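Local structure of probable starch synthase 4, chloroplastic/amyloplastic (Arabidopsis thaliana, 6GNE) at residues M19-K24 with T88-P93; A219-N224 with N251-K256; V319-V324 with S394-C399; S103-R108 with F118-Y123. The protein belongs to the GT-B superfamily of glycosyltransferases, whose two Rossmann-like domains face each other across a deep cleft. One frame throughout, in Å; residues are numbered along the deposited sequence.

Interaction 1. Residues M19-K24 with T88-P93; sequences MAPVAK and TVEGLP. With ADP (adenosine-5'-diphosphate), chain F.
Met19 meets Val89 and Leu92 through the far end of its side chain. CG lies anti to the backbone N (chi1 -171°) and the later torsions stay extended, which sends the chain straight over to the 88-93 hairpin. CB, CG and SD reach no atom of 88-93 within 4.2 Å; the touching is done by CE, which lies 3.4 Å from Leu92 CD1, 3.9 Å from Val89 CG1 and 3.7 Å from the carbonyl oxygen Val89 O. That oxygen closes a type I' turn running from Val89 to Leu92, the tight link of a beta hairpin. Val89 CG1 is shared: besides Met19 it receives Pro21 CD at 3.7 Å and, more distantly, Val22 CG1. Pro21 follows a cis peptide bond, and two backbone hydrogen bonds between Met19 and Ala23 form a classic beta bulge. Farther along, Lys24 turns to the cleft, where NZ donates to O3' of ADP at 3.0 Å and forms a salt bridge with Asp30. Glu90 brings OE2 beside the Pro21 ring, while its OE1 forms a salt bridge with Lys37 of helix 27-41. Met19 itself is buried between Ala33 of that helix, Ile48 and Leu50 of strand 45-51, and Val94 of strand 92-100.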
# COMPACT_ATOMS: atom_id res chain seq x y z
N MET A 19 -4.42 8.17 -2.59
CA MET A 19 -4.20 7.82 -3.97
C MET A 19 -2.85 8.38 -4.41
O MET A 19 -2.57 9.58 -4.29
CB MET A 19 -5.29 8.40 -4.86
CG MET A 19 -5.24 7.87 -6.30
SD MET A 19 -6.23 8.86 -7.42
CE MET A 19 -5.59 8.27 -8.97
N ALA A 20 -2.01 7.49 -4.93
CA ALA A 20 -0.71 7.88 -5.43
C ALA A 20 -0.89 8.61 -6.76
O ALA A 20 -1.69 8.15 -7.59
CB ALA A 20 0.17 6.65 -5.61
N PRO A 21 -0.18 9.72 -7.00
CA PRO A 21 0.86 10.34 -6.14
C PRO A 21 0.38 11.49 -5.25
O PRO A 21 1.11 11.90 -4.41
CB PRO A 21 1.83 10.94 -7.16
CG PRO A 21 0.93 11.33 -8.30
CD PRO A 21 -0.23 10.36 -8.33
N VAL A 22 -0.85 11.95 -5.48
CA VAL A 22 -1.41 13.12 -4.87
C VAL A 22 -1.56 13.04 -3.35
O VAL A 22 -1.37 14.04 -2.65
CB VAL A 22 -2.77 13.51 -5.54
CG1 VAL A 22 -3.87 12.46 -5.33
CG2 VAL A 22 -3.25 14.86 -5.05
N ALA A 23 -1.90 11.87 -2.83
CA ALA A 23 -2.02 11.67 -1.41
C ALA A 23 -1.56 10.27 -1.07
O ALA A 23 -2.35 9.33 -1.16
CB ALA A 23 -3.45 11.88 -0.98
N LYS A 24 -0.30 10.14 -0.67
CA LYS A 24 0.33 8.85 -0.48
C LYS A 24 1.16 8.78 0.79
O LYS A 24 2.03 9.63 1.03
CB LYS A 24 1.24 8.55 -1.66
CG LYS A 24 1.97 7.24 -1.48
CD LYS A 24 3.02 7.04 -2.53
CE LYS A 24 3.75 5.73 -2.27
NZ LYS A 24 4.39 5.20 -3.50
N THR A 88 -7.86 15.68 -12.41
CA THR A 88 -7.53 14.44 -13.07
C THR A 88 -6.13 14.07 -12.64
O THR A 88 -5.20 14.88 -12.73
CB THR A 88 -7.64 14.58 -14.59
OG1 THR A 88 -8.98 14.98 -14.92
CG2 THR A 88 -7.35 13.26 -15.28
N VAL A 89 -6.01 12.86 -12.08
CA VAL A 89 -4.77 12.37 -11.53
C VAL A 89 -4.46 11.09 -12.28
O VAL A 89 -5.14 10.05 -12.13
CB VAL A 89 -4.88 12.09 -10.01
CG1 VAL A 89 -3.55 11.57 -9.47
CG2 VAL A 89 -5.33 13.35 -9.27
N GLU A 90 -3.44 11.21 -13.13
CA GLU A 90 -2.99 10.17 -14.03
C GLU A 90 -4.10 9.49 -14.83
O GLU A 90 -4.23 8.26 -14.86
CB GLU A 90 -2.03 9.24 -13.29
CG GLU A 90 -0.61 9.86 -13.32
CD GLU A 90 0.38 9.21 -12.39
OE1 GLU A 90 0.18 8.00 -12.09
OE2 GLU A 90 1.33 9.92 -11.98
N GLY A 91 -4.91 10.34 -15.46
CA GLY A 91 -6.03 9.90 -16.27
C GLY A 91 -7.28 9.51 -15.51
O GLY A 91 -8.29 9.26 -16.13
N LEU A 92 -7.23 9.43 -14.17
CA LEU A 92 -8.44 9.12 -13.41
C LEU A 92 -9.15 10.40 -12.97
O LEU A 92 -8.51 11.32 -12.48
CB LEU A 92 -8.09 8.25 -12.19
CG LEU A 92 -7.58 6.87 -12.57
CD1 LEU A 92 -6.83 6.27 -11.41
CD2 LEU A 92 -8.68 5.96 -13.06
N PRO A 93 -10.48 10.47 -13.12
CA PRO A 93 -11.22 11.56 -12.48
C PRO A 93 -11.24 11.43 -10.96
O PRO A 93 -11.48 10.35 -10.45
CB PRO A 93 -12.65 11.44 -13.05
CG PRO A 93 -12.57 10.43 -14.14
CD PRO A 93 -11.37 9.57 -13.86
PB ADP F . 3.54 -0.28 3.24
O1B ADP F . 2.18 -0.14 2.61
O2B ADP F . 4.33 0.98 3.42
O3B ADP F . 3.46 -1.07 4.52
PA ADP F . 4.19 -1.36 0.64
O1A ADP F . 5.38 -2.14 0.15
O2A ADP F . 2.85 -1.98 0.33
O3A ADP F . 4.42 -1.16 2.22
O5' ADP F . 4.18 0.13 0.04
C5' ADP F . 5.27 1.03 0.21
C4' ADP F . 5.32 2.16 -0.84
O4' ADP F . 5.81 3.37 -0.22
C3' ADP F . 6.30 1.90 -1.96
O3' ADP F . 5.88 2.63 -3.10
C2' ADP F . 7.59 2.49 -1.46
O2' ADP F . 8.49 2.83 -2.50
C1' ADP F . 7.09 3.71 -0.76
N9 ADP F . 7.95 4.16 0.36
C8 ADP F . 8.02 3.64 1.59
N7 ADP F . 8.88 4.35 2.35
C5 ADP F . 9.38 5.35 1.61
C6 ADP F . 10.35 6.47 1.79
N6 ADP F . 10.98 6.64 2.98
N1 ADP F . 10.57 7.29 0.73
C2 ADP F . 9.94 7.09 -0.46
N3 ADP F . 9.07 6.09 -0.68
C4 ADP F . 8.76 5.21 0.29

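Interaction 2. Residues A219-N224 with N251-K256; sequences AIIFSN and NFHSKK. With GLC (alpha-D-glucopyranose), chain D.
The imidazole of His253 meets Ile221, whose CG1 lies 3.8 Å from His253 CE1, while Ile220 CG2 comes nearest to His253 CB; both isoleucines approach the ring obliquely. One face of the imidazole carries Phe252 CD2, offset toward the rim, while His253 ND1 sits at the edge of the Phe252 ring, in its plane. A third flat group, the Phe222 ring, meets alpha-D-glucopyranose instead, with CE1 3.0 Å from O5 in an oblique approach; Trp157 and Asp158 help complete this glycan site. Helices 215-222 and 247-252 lead into strands 225-228 and 257-259, parallel neighbours in the sheet of the N-terminal Rossmann-like domain, so the contact joins the two places where chain passes from helix toward strand. Lys256 fills the junction. Its CG lies between the backbone N and the carbonyl carbon (chi1 73°), and from there the extended chain carries NZ to the C-terminal end of helix 215-222. NZ donates to Ser223 O at 2.8 Å, nearly along the C=O axis, and forms weak bonds to Ile220 O and Ile221 O, each at 3.0 Å. An ammonium group here probably offsets the partial negative charge of the helix end. Ile221 O also receives a weak bond from O2 of the sugar, and Ser223 OG donates back to Ala219 O, in the carbonyl plane.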
# COMPACT_ATOMS: atom_id res chain seq x y z
N ALA A 219 -17.38 -3.56 8.01
CA ALA A 219 -17.20 -3.66 6.56
C ALA A 219 -17.15 -5.09 6.08
O ALA A 219 -17.59 -5.36 4.97
CB ALA A 219 -15.98 -2.91 6.12
N ILE A 220 -16.63 -6.01 6.89
CA ILE A 220 -16.65 -7.42 6.50
C ILE A 220 -18.10 -7.89 6.41
O ILE A 220 -18.48 -8.58 5.49
CB ILE A 220 -15.83 -8.31 7.43
CG1 ILE A 220 -14.32 -8.01 7.30
CG2 ILE A 220 -16.10 -9.79 7.18
CD1 ILE A 220 -13.51 -8.34 8.55
N ILE A 221 -18.90 -7.49 7.37
CA ILE A 221 -20.30 -7.93 7.46
C ILE A 221 -21.19 -7.32 6.38
O ILE A 221 -21.89 -8.01 5.68
CB ILE A 221 -20.83 -7.70 8.89
CG1 ILE A 221 -20.06 -8.65 9.84
CG2 ILE A 221 -22.33 -7.97 8.99
CD1 ILE A 221 -20.16 -8.26 11.29
N PHE A 222 -21.11 -6.02 6.24
CA PHE A 222 -22.00 -5.27 5.33
C PHE A 222 -21.61 -5.22 3.86
O PHE A 222 -22.37 -4.72 3.06
CB PHE A 222 -22.22 -3.85 5.89
CG PHE A 222 -23.11 -3.82 7.08
CD1 PHE A 222 -24.47 -3.65 6.92
CD2 PHE A 222 -22.62 -4.00 8.38
CE1 PHE A 222 -25.34 -3.62 8.02
CE2 PHE A 222 -23.48 -4.02 9.47
CZ PHE A 222 -24.84 -3.82 9.28
N SER A 223 -20.44 -5.72 3.47
CA SER A 223 -20.00 -5.61 2.09
C SER A 223 -20.39 -6.85 1.35
O SER A 223 -20.45 -7.91 1.92
CB SER A 223 -18.49 -5.40 2.04
OG SER A 223 -18.14 -4.21 2.73
N ASN A 224 -20.65 -6.72 0.05
CA ASN A 224 -20.96 -7.87 -0.81
C ASN A 224 -19.71 -8.63 -1.25
O ASN A 224 -19.80 -9.81 -1.63
CB ASN A 224 -21.72 -7.39 -2.05
CG ASN A 224 -22.97 -6.64 -1.70
OD1 ASN A 224 -23.08 -5.40 -1.84
ND2 ASN A 224 -23.92 -7.38 -1.18
N ASN A 251 -13.77 -16.37 9.00
CA ASN A 251 -14.15 -17.77 8.76
C ASN A 251 -15.63 -17.96 8.51
O ASN A 251 -16.01 -18.80 7.71
CB ASN A 251 -13.69 -18.70 9.91
CG ASN A 251 -12.18 -18.90 9.94
OD1 ASN A 251 -11.55 -18.97 8.90
ND2 ASN A 251 -11.60 -19.00 11.14
N PHE A 252 -16.46 -17.17 9.20
CA PHE A 252 -17.91 -17.22 9.05
C PHE A 252 -18.32 -16.72 7.66
O PHE A 252 -19.12 -17.34 6.96
CB PHE A 252 -18.54 -16.35 10.14
CG PHE A 252 -19.99 -16.58 10.35
CD1 PHE A 252 -20.41 -17.73 11.00
CD2 PHE A 252 -20.92 -15.63 9.96
CE1 PHE A 252 -21.75 -17.94 11.25
CE2 PHE A 252 -22.28 -15.83 10.21
CZ PHE A 252 -22.69 -17.00 10.84
N HIS A 253 -17.72 -15.61 7.26
CA HIS A 253 -18.00 -14.97 5.97
C HIS A 253 -16.98 -15.36 4.89
O HIS A 253 -16.73 -14.58 3.98
CB HIS A 253 -18.04 -13.44 6.16
CG HIS A 253 -19.24 -12.97 6.91
ND1 HIS A 253 -19.18 -12.55 8.23
CD2 HIS A 253 -20.54 -12.89 6.55
CE1 HIS A 253 -20.39 -12.23 8.64
NE2 HIS A 253 -21.23 -12.43 7.64
N SER A 254 -16.43 -16.58 4.97
CA SER A 254 -15.37 -16.97 4.06
C SER A 254 -15.78 -17.00 2.57
O SER A 254 -14.99 -16.63 1.71
CB SER A 254 -14.74 -18.30 4.47
OG SER A 254 -15.61 -19.34 4.18
N LYS A 255 -17.01 -17.39 2.27
CA LYS A 255 -17.51 -17.47 0.89
C LYS A 255 -17.27 -16.19 0.04
O LYS A 255 -17.04 -16.30 -1.16
CB LYS A 255 -19.01 -17.75 0.84
CG LYS A 255 -19.60 -19.11 1.32
CD LYS A 255 -21.11 -19.08 0.96
CE LYS A 255 -22.09 -19.65 2.02
NZ LYS A 255 -22.26 -21.14 2.01
N LYS A 256 -17.37 -15.01 0.65
CA LYS A 256 -17.21 -13.73 -0.04
C LYS A 256 -15.84 -13.06 0.20
O LYS A 256 -15.62 -11.96 -0.31
CB LYS A 256 -18.34 -12.75 0.33
CG LYS A 256 -18.27 -12.17 1.73
CD LYS A 256 -19.57 -11.46 2.12
CE LYS A 256 -19.40 -10.79 3.48
NZ LYS A 256 -20.55 -9.91 3.82
C1 GLC D . -26.41 -5.95 5.05
C2 GLC D . -25.54 -7.12 5.54
C3 GLC D . -26.27 -7.98 6.57
C4 GLC D . -26.74 -7.04 7.68
C5 GLC D . -27.76 -6.08 7.05
C6 GLC D . -28.50 -5.17 8.04
O2 GLC D . -25.12 -7.94 4.46
O3 GLC D . -25.44 -9.02 7.09
O4 GLC D . -27.21 -7.74 8.85
O5 GLC D . -27.05 -5.25 6.12
O6 GLC D . -28.95 -3.95 7.42

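Interaction 3. Residues V319-V324 with S394-C399; sequences VPQKGV and SIFEPC. With AC1 (4,6-dideoxy-4-{[(1S,4R,5S,6S)-4,5,6-trihydroxy-3-(hydroxymethyl)cyclohex-2-en-1-yl]amino}-alpha-D-glucopyranose), chain C; ADP (adenosine-5'-diphosphate), chain F.
Ser394 backs onto Lys322 where two loops meet at the C-terminal ends of strands in the parallel sheet of the C-terminal Rossmann-like domain of this GT-B fold, one loop following strand 311-317 and the other strand 389-392. A water donates to both Ser394 OG and Lys322 O, while Ser394 OG donates to the anti lone pair of Glu397 OE2 at 2.7 Å. Next in sequence, Ile395 N gives a bent hydrogen bond to Gln321 O (2.7 Å, 134°), and Ile395 CG1 packs against Gly323 CA. The Phe396 ring then comes under the glutamine: Gln321 CG stands over its centre, 3.7 Å from the centroid, a CH-pi contact, and the amide stacks at 24° to the ring. Lys244 adds a cation-pi contact to Phe396. Glu397 bends at chi2 (68°), which turns its carboxylate to Lys322 NZ in a salt bridge, 2.8 Å from OE1. The same ammonium donates to O3A and O3B of ADP, and Gln321 NE2 donates to O2B of the bound AC1 at 2.9 Å. Pro398 CD comes next to O3B of AC1, on its cyclohexene half. AC1 O3B donates to Glu397 OE1 at 2.7 Å and accepts from Cys399 N at 3.1 Å.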
# COMPACT_ATOMS: atom_id res chain seq x y z
N VAL A 319 8.84 0.72 10.96
CA VAL A 319 7.88 0.32 12.00
C VAL A 319 8.07 -1.18 12.27
O VAL A 319 8.57 -1.89 11.42
CB VAL A 319 6.41 0.62 11.55
CG1 VAL A 319 6.24 2.12 11.29
CG2 VAL A 319 6.00 -0.14 10.28
N PRO A 320 7.67 -1.68 13.45
CA PRO A 320 7.90 -3.10 13.76
C PRO A 320 7.54 -4.09 12.68
O PRO A 320 8.24 -5.08 12.52
CB PRO A 320 7.05 -3.34 14.98
CG PRO A 320 7.00 -2.00 15.68
CD PRO A 320 7.20 -0.93 14.64
N GLN A 321 6.47 -3.83 11.93
CA GLN A 321 6.02 -4.74 10.88
C GLN A 321 7.16 -5.12 9.92
O GLN A 321 7.26 -6.29 9.46
CB GLN A 321 4.87 -4.12 10.11
CG GLN A 321 4.41 -4.90 8.87
CD GLN A 321 3.47 -4.12 7.99
OE1 GLN A 321 2.76 -3.23 8.47
NE2 GLN A 321 3.45 -4.44 6.68
N LYS A 322 8.01 -4.14 9.62
CA LYS A 322 9.04 -4.27 8.60
C LYS A 322 10.33 -4.97 9.08
O LYS A 322 11.28 -5.11 8.30
CB LYS A 322 9.36 -2.88 8.06
CG LYS A 322 8.15 -2.17 7.49
CD LYS A 322 7.61 -2.86 6.23
CE LYS A 322 6.56 -2.02 5.55
NZ LYS A 322 5.78 -2.76 4.54
N GLY A 323 10.36 -5.42 10.33
CA GLY A 323 11.49 -6.13 10.88
C GLY A 323 12.68 -5.18 11.06
O GLY A 323 13.75 -5.40 10.50
N VAL A 324 12.48 -4.11 11.82
CA VAL A 324 13.51 -3.08 11.95
C VAL A 324 14.80 -3.54 12.62
O VAL A 324 15.87 -2.98 12.30
CB VAL A 324 13.01 -1.82 12.69
CG1 VAL A 324 12.19 -0.97 11.71
CG2 VAL A 324 12.30 -2.15 14.00
N SER A 394 10.37 -8.61 6.63
CA SER A 394 9.19 -8.21 7.41
C SER A 394 8.77 -9.26 8.45
O SER A 394 8.88 -10.47 8.22
CB SER A 394 8.01 -7.90 6.48
OG SER A 394 8.38 -6.96 5.48
N ILE A 395 8.31 -8.78 9.61
CA ILE A 395 7.71 -9.66 10.62
C ILE A 395 6.39 -10.21 10.06
O ILE A 395 6.11 -11.39 10.17
CB ILE A 395 7.50 -8.93 11.97
CG1 ILE A 395 8.84 -8.38 12.52
CG2 ILE A 395 6.84 -9.84 13.00
CD1 ILE A 395 9.97 -9.39 12.59
N PHE A 396 5.61 -9.34 9.42
CA PHE A 396 4.44 -9.74 8.61
C PHE A 396 4.24 -8.73 7.47
O PHE A 396 4.68 -7.62 7.54
CB PHE A 396 3.15 -9.88 9.48
CG PHE A 396 2.57 -8.56 9.92
CD1 PHE A 396 3.03 -7.92 11.08
CD2 PHE A 396 1.55 -7.93 9.18
CE1 PHE A 396 2.51 -6.71 11.50
CE2 PHE A 396 1.02 -6.72 9.59
CZ PHE A 396 1.50 -6.11 10.76
N GLU A 397 3.57 -9.14 6.41
CA GLU A 397 3.47 -8.31 5.24
C GLU A 397 2.23 -8.72 4.41
O GLU A 397 2.27 -9.70 3.65
CB GLU A 397 4.76 -8.41 4.42
CG GLU A 397 4.94 -7.31 3.39
CD GLU A 397 5.16 -5.94 4.01
OE1 GLU A 397 4.31 -5.08 3.82
OE2 GLU A 397 6.17 -5.70 4.68
N PRO A 398 1.11 -7.98 4.57
CA PRO A 398 -0.12 -8.23 3.84
C PRO A 398 0.10 -8.44 2.36
O PRO A 398 -0.44 -9.39 1.79
CB PRO A 398 -0.92 -6.95 4.09
CG PRO A 398 -0.50 -6.51 5.47
CD PRO A 398 0.95 -6.88 5.55
N CYS A 399 0.88 -7.56 1.75
CA CYS A 399 1.36 -7.78 0.40
C CYS A 399 2.81 -7.34 0.22
O CYS A 399 3.70 -8.16 -0.02
CB CYS A 399 0.49 -7.09 -0.62
SG CYS A 399 1.01 -7.43 -2.33
C1 AC1 C . -2.14 2.66 6.24
O2 AC1 C . -4.13 1.29 6.47
C2 AC1 C . -2.94 1.48 5.69
C4A AC1 C . 0.32 -3.68 1.56
C3 AC1 C . -2.08 0.21 5.60
O3 AC1 C . -2.90 -0.81 5.02
C4 AC1 C . -0.82 0.48 4.78
N4A AC1 C . 0.05 -0.69 4.56
C5 AC1 C . -0.09 1.62 5.50
O5 AC1 C . -0.92 2.79 5.51
C6 AC1 C . 1.20 2.04 4.82
C1B AC1 C . -0.36 -1.90 3.84
C2B AC1 C . 0.61 -3.10 4.01
O2B AC1 C . 1.60 -2.89 5.03
C3B AC1 C . 1.29 -3.55 2.72
O3B AC1 C . 1.78 -4.86 2.96
O4 AC1 C . 1.05 -4.00 0.37
C5B AC1 C . -0.49 -2.43 1.38
C7B AC1 C . -0.74 -1.61 2.40
C6B AC1 C . -1.10 -2.12 0.03
O6B AC1 C . -2.04 -3.14 -0.35
PB ADP F . 3.54 -0.28 3.24
O1B ADP F . 2.18 -0.14 2.61
O2B ADP F . 4.33 0.98 3.42
O3B ADP F . 3.46 -1.07 4.52
PA ADP F . 4.19 -1.36 0.64
O1A ADP F . 5.38 -2.14 0.15
O2A ADP F . 2.85 -1.98 0.33
O3A ADP F . 4.42 -1.16 2.22
O5' ADP F . 4.18 0.13 0.04
C5' ADP F . 5.27 1.03 0.21
C4' ADP F . 5.32 2.16 -0.84
O4' ADP F . 5.81 3.37 -0.22
C3' ADP F . 6.30 1.90 -1.96
O3' ADP F . 5.88 2.63 -3.10
C2' ADP F . 7.59 2.49 -1.46
O2' ADP F . 8.49 2.83 -2.50
C1' ADP F . 7.09 3.71 -0.76
N9 ADP F . 7.95 4.16 0.36
C8 ADP F . 8.02 3.64 1.59
N7 ADP F . 8.88 4.35 2.35
C5 ADP F . 9.38 5.35 1.61
C6 ADP F . 10.35 6.47 1.79
N6 ADP F . 10.98 6.64 2.98
N1 ADP F . 10.57 7.29 0.73
C2 ADP F . 9.94 7.09 -0.46
N3 ADP F . 9.07 6.09 -0.68
C4 ADP F . 8.76 5.21 0.29
O HOH W 1 10.62 -5.15 5.48

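Interaction 4. Residues S103-R108 with F118-Y123; sequences SKFFWR and FRRFSY
Phe105 and Arg120 hold the dense centre of this contact, in which a type I beta turn from Lys104 to Trp107 packs on the first turns of helix 117-134. Arg120 bends at chi3 (73°), bringing its guanidinium back to the turn: NE donates to Phe105 O at 2.8 Å, with the oxygen close to the guanidinium plane, and NH2 adds a weak bond to the same atom. Its aliphatic CG meanwhile lies against Phe105 CD1. At the far rim of the same Phe105 ring, CE2 sits over the face of Tyr123, 3.8 Å from Tyr123 CD2, though the two rings are oblique. Phe106 points the edge of its ring toward the face of Phe121 (centroids 5.7 Å apart, planes at 61°) and brings CZ to Arg120 O. Arg108 and Arg120 run past each other in opposite directions, their guanidinium planes 32° apart, with Arg120 CD over one face of the Arg108 group. These like charges probably tolerate each other because acids surround them: Asp116 and Glu114 bind Arg108, and Asp117 binds Arg120. The packing thins toward Ser103 and Arg119. Arg119 NH1 comes only to 4.4 Å from Phe105 CZ, at the edge of the ring, and 4.3 Å from Ser103 OG, while its NH2 is engaged by Asp76. Lys104 and Trp107, both exposed, belong to the side of the turn that makes no contact with the helix segment. Within the turn, Lys104 O accepts Trp107 N and Arg108 NE (2.8 Å) from opposite faces of its carbonyl plane.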
# COMPACT_ATOMS: atom_id res chain seq x y z
N SER A 103 -13.79 21.97 13.11
CA SER A 103 -12.65 21.10 13.50
C SER A 103 -11.55 20.91 12.44
O SER A 103 -10.49 20.37 12.76
CB SER A 103 -13.14 19.69 13.89
OG SER A 103 -14.09 19.72 14.95
N LYS A 104 -11.80 21.33 11.20
CA LYS A 104 -10.75 21.43 10.17
C LYS A 104 -10.07 20.10 9.96
O LYS A 104 -8.85 19.95 10.12
CB LYS A 104 -9.75 22.52 10.53
CG LYS A 104 -10.37 23.91 10.47
CD LYS A 104 -9.36 24.96 10.99
CE LYS A 104 -9.30 26.26 10.17
NZ LYS A 104 -8.03 26.45 9.35
N PHE A 105 -10.88 19.12 9.58
CA PHE A 105 -10.44 17.75 9.60
C PHE A 105 -9.26 17.48 8.69
O PHE A 105 -8.39 16.70 9.05
CB PHE A 105 -11.59 16.81 9.25
CG PHE A 105 -12.71 16.79 10.26
CD1 PHE A 105 -12.46 16.53 11.61
CD2 PHE A 105 -14.03 16.99 9.85
CE1 PHE A 105 -13.50 16.51 12.54
CE2 PHE A 105 -15.07 16.96 10.76
CZ PHE A 105 -14.80 16.72 12.12
N PHE A 106 -9.23 18.10 7.52
CA PHE A 106 -8.14 17.84 6.56
C PHE A 106 -7.24 19.04 6.33
O PHE A 106 -6.72 19.25 5.23
CB PHE A 106 -8.74 17.26 5.29
CG PHE A 106 -9.50 16.01 5.55
CD1 PHE A 106 -8.83 14.88 5.96
CD2 PHE A 106 -10.88 15.99 5.49
CE1 PHE A 106 -9.53 13.73 6.26
CE2 PHE A 106 -11.59 14.83 5.79
CZ PHE A 106 -10.91 13.70 6.18
N TRP A 107 -6.99 19.77 7.41
CA TRP A 107 -6.17 20.96 7.42
C TRP A 107 -5.16 20.87 8.57
O TRP A 107 -4.88 21.86 9.22
CB TRP A 107 -7.12 22.14 7.63
CG TRP A 107 -7.16 23.18 6.56
CD1 TRP A 107 -6.10 23.77 5.91
CD2 TRP A 107 -8.35 23.85 6.11
NE1 TRP A 107 -6.56 24.73 5.04
CE2 TRP A 107 -7.94 24.81 5.14
CE3 TRP A 107 -9.72 23.73 6.42
CZ2 TRP A 107 -8.86 25.66 4.48
CZ3 TRP A 107 -10.64 24.56 5.76
CH2 TRP A 107 -10.21 25.51 4.80
N ARG A 108 -4.61 19.68 8.80
CA ARG A 108 -3.77 19.37 9.97
C ARG A 108 -2.29 19.16 9.63
O ARG A 108 -1.50 18.81 10.50
CB ARG A 108 -4.27 18.08 10.63
CG ARG A 108 -5.76 18.03 10.94
CD ARG A 108 -6.17 19.03 12.00
NE ARG A 108 -7.58 18.83 12.36
CZ ARG A 108 -8.06 17.88 13.18
NH1 ARG A 108 -7.26 16.99 13.76
NH2 ARG A 108 -9.37 17.81 13.39
N PHE A 118 -10.76 8.96 13.99
CA PHE A 118 -12.04 8.29 13.88
C PHE A 118 -13.11 9.26 13.34
O PHE A 118 -13.86 8.94 12.39
CB PHE A 118 -12.46 7.71 15.24
CG PHE A 118 -13.62 6.76 15.14
CD1 PHE A 118 -14.92 7.23 15.05
CD2 PHE A 118 -13.39 5.39 15.12
CE1 PHE A 118 -15.97 6.35 14.92
CE2 PHE A 118 -14.45 4.49 14.99
CZ PHE A 118 -15.74 4.99 14.90
N ARG A 119 -13.17 10.45 13.95
CA ARG A 119 -14.11 11.46 13.56
C ARG A 119 -13.80 11.98 12.14
O ARG A 119 -14.71 12.08 11.30
CB ARG A 119 -14.14 12.60 14.57
CG ARG A 119 -14.84 12.22 15.88
CD ARG A 119 -14.59 13.24 17.00
NE ARG A 119 -14.95 14.61 16.64
CZ ARG A 119 -16.20 15.07 16.51
NH1 ARG A 119 -16.39 16.34 16.17
NH2 ARG A 119 -17.26 14.28 16.67
N ARG A 120 -12.52 12.28 11.90
CA ARG A 120 -12.03 12.75 10.61
C ARG A 120 -12.53 11.84 9.49
O ARG A 120 -13.19 12.30 8.56
CB ARG A 120 -10.50 12.81 10.58
CG ARG A 120 -9.84 13.85 11.47
CD ARG A 120 -8.32 13.74 11.46
NE ARG A 120 -7.75 14.22 10.18
CZ ARG A 120 -6.67 13.75 9.56
NH1 ARG A 120 -5.95 12.73 10.05
NH2 ARG A 120 -6.28 14.30 8.42
N PHE A 121 -12.27 10.55 9.58
CA PHE A 121 -12.58 9.66 8.45
C PHE A 121 -14.03 9.13 8.40
O PHE A 121 -14.55 8.83 7.32
CB PHE A 121 -11.52 8.56 8.35
CG PHE A 121 -10.14 9.08 8.00
CD1 PHE A 121 -9.86 9.48 6.70
CD2 PHE A 121 -9.14 9.19 8.96
CE1 PHE A 121 -8.61 9.96 6.36
CE2 PHE A 121 -7.89 9.69 8.64
CZ PHE A 121 -7.61 10.07 7.34
N SER A 122 -14.69 9.00 9.54
CA SER A 122 -16.13 8.73 9.53
C SER A 122 -16.90 9.92 8.91
O SER A 122 -17.87 9.71 8.18
CB SER A 122 -16.67 8.37 10.92
OG SER A 122 -16.51 9.44 11.83
N TYR A 123 -16.49 11.16 9.19
CA TYR A 123 -17.08 12.32 8.49
C TYR A 123 -16.93 12.20 6.98
O TYR A 123 -17.90 12.31 6.23
CB TYR A 123 -16.46 13.64 8.95
CG TYR A 123 -17.06 14.86 8.25
CD1 TYR A 123 -16.61 15.27 6.97
CD2 TYR A 123 -18.07 15.62 8.86
CE1 TYR A 123 -17.16 16.38 6.35
CE2 TYR A 123 -18.61 16.73 8.23
CZ TYR A 123 -18.17 17.11 6.98
OH TYR A 123 -18.70 18.24 6.38

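Chemistry follows place in these four contacts. Interactions 1, 2 and 4 involve the N-terminal domain, whereas interaction 3 belongs to the C-terminal one; interactions 1 and 3 lie on opposite sides of the chain's centre yet both touch ADP. Interactions 3 and 4 are the buried ones, the former polar and ligand-bound, the latter aromatic with an arginine bonded to a backbone carbonyl. Interactions 1 and 2 are only partly buried; interaction 1 is apolar across its segments. Strand 92-100 starts in interaction 1 and leads on toward helix 117-134 of interaction 4. Interaction 2, about as far from the chain's centre as interaction 4, takes its cross-segment hydrogen bonds from one lysine and borders a separate glycan site.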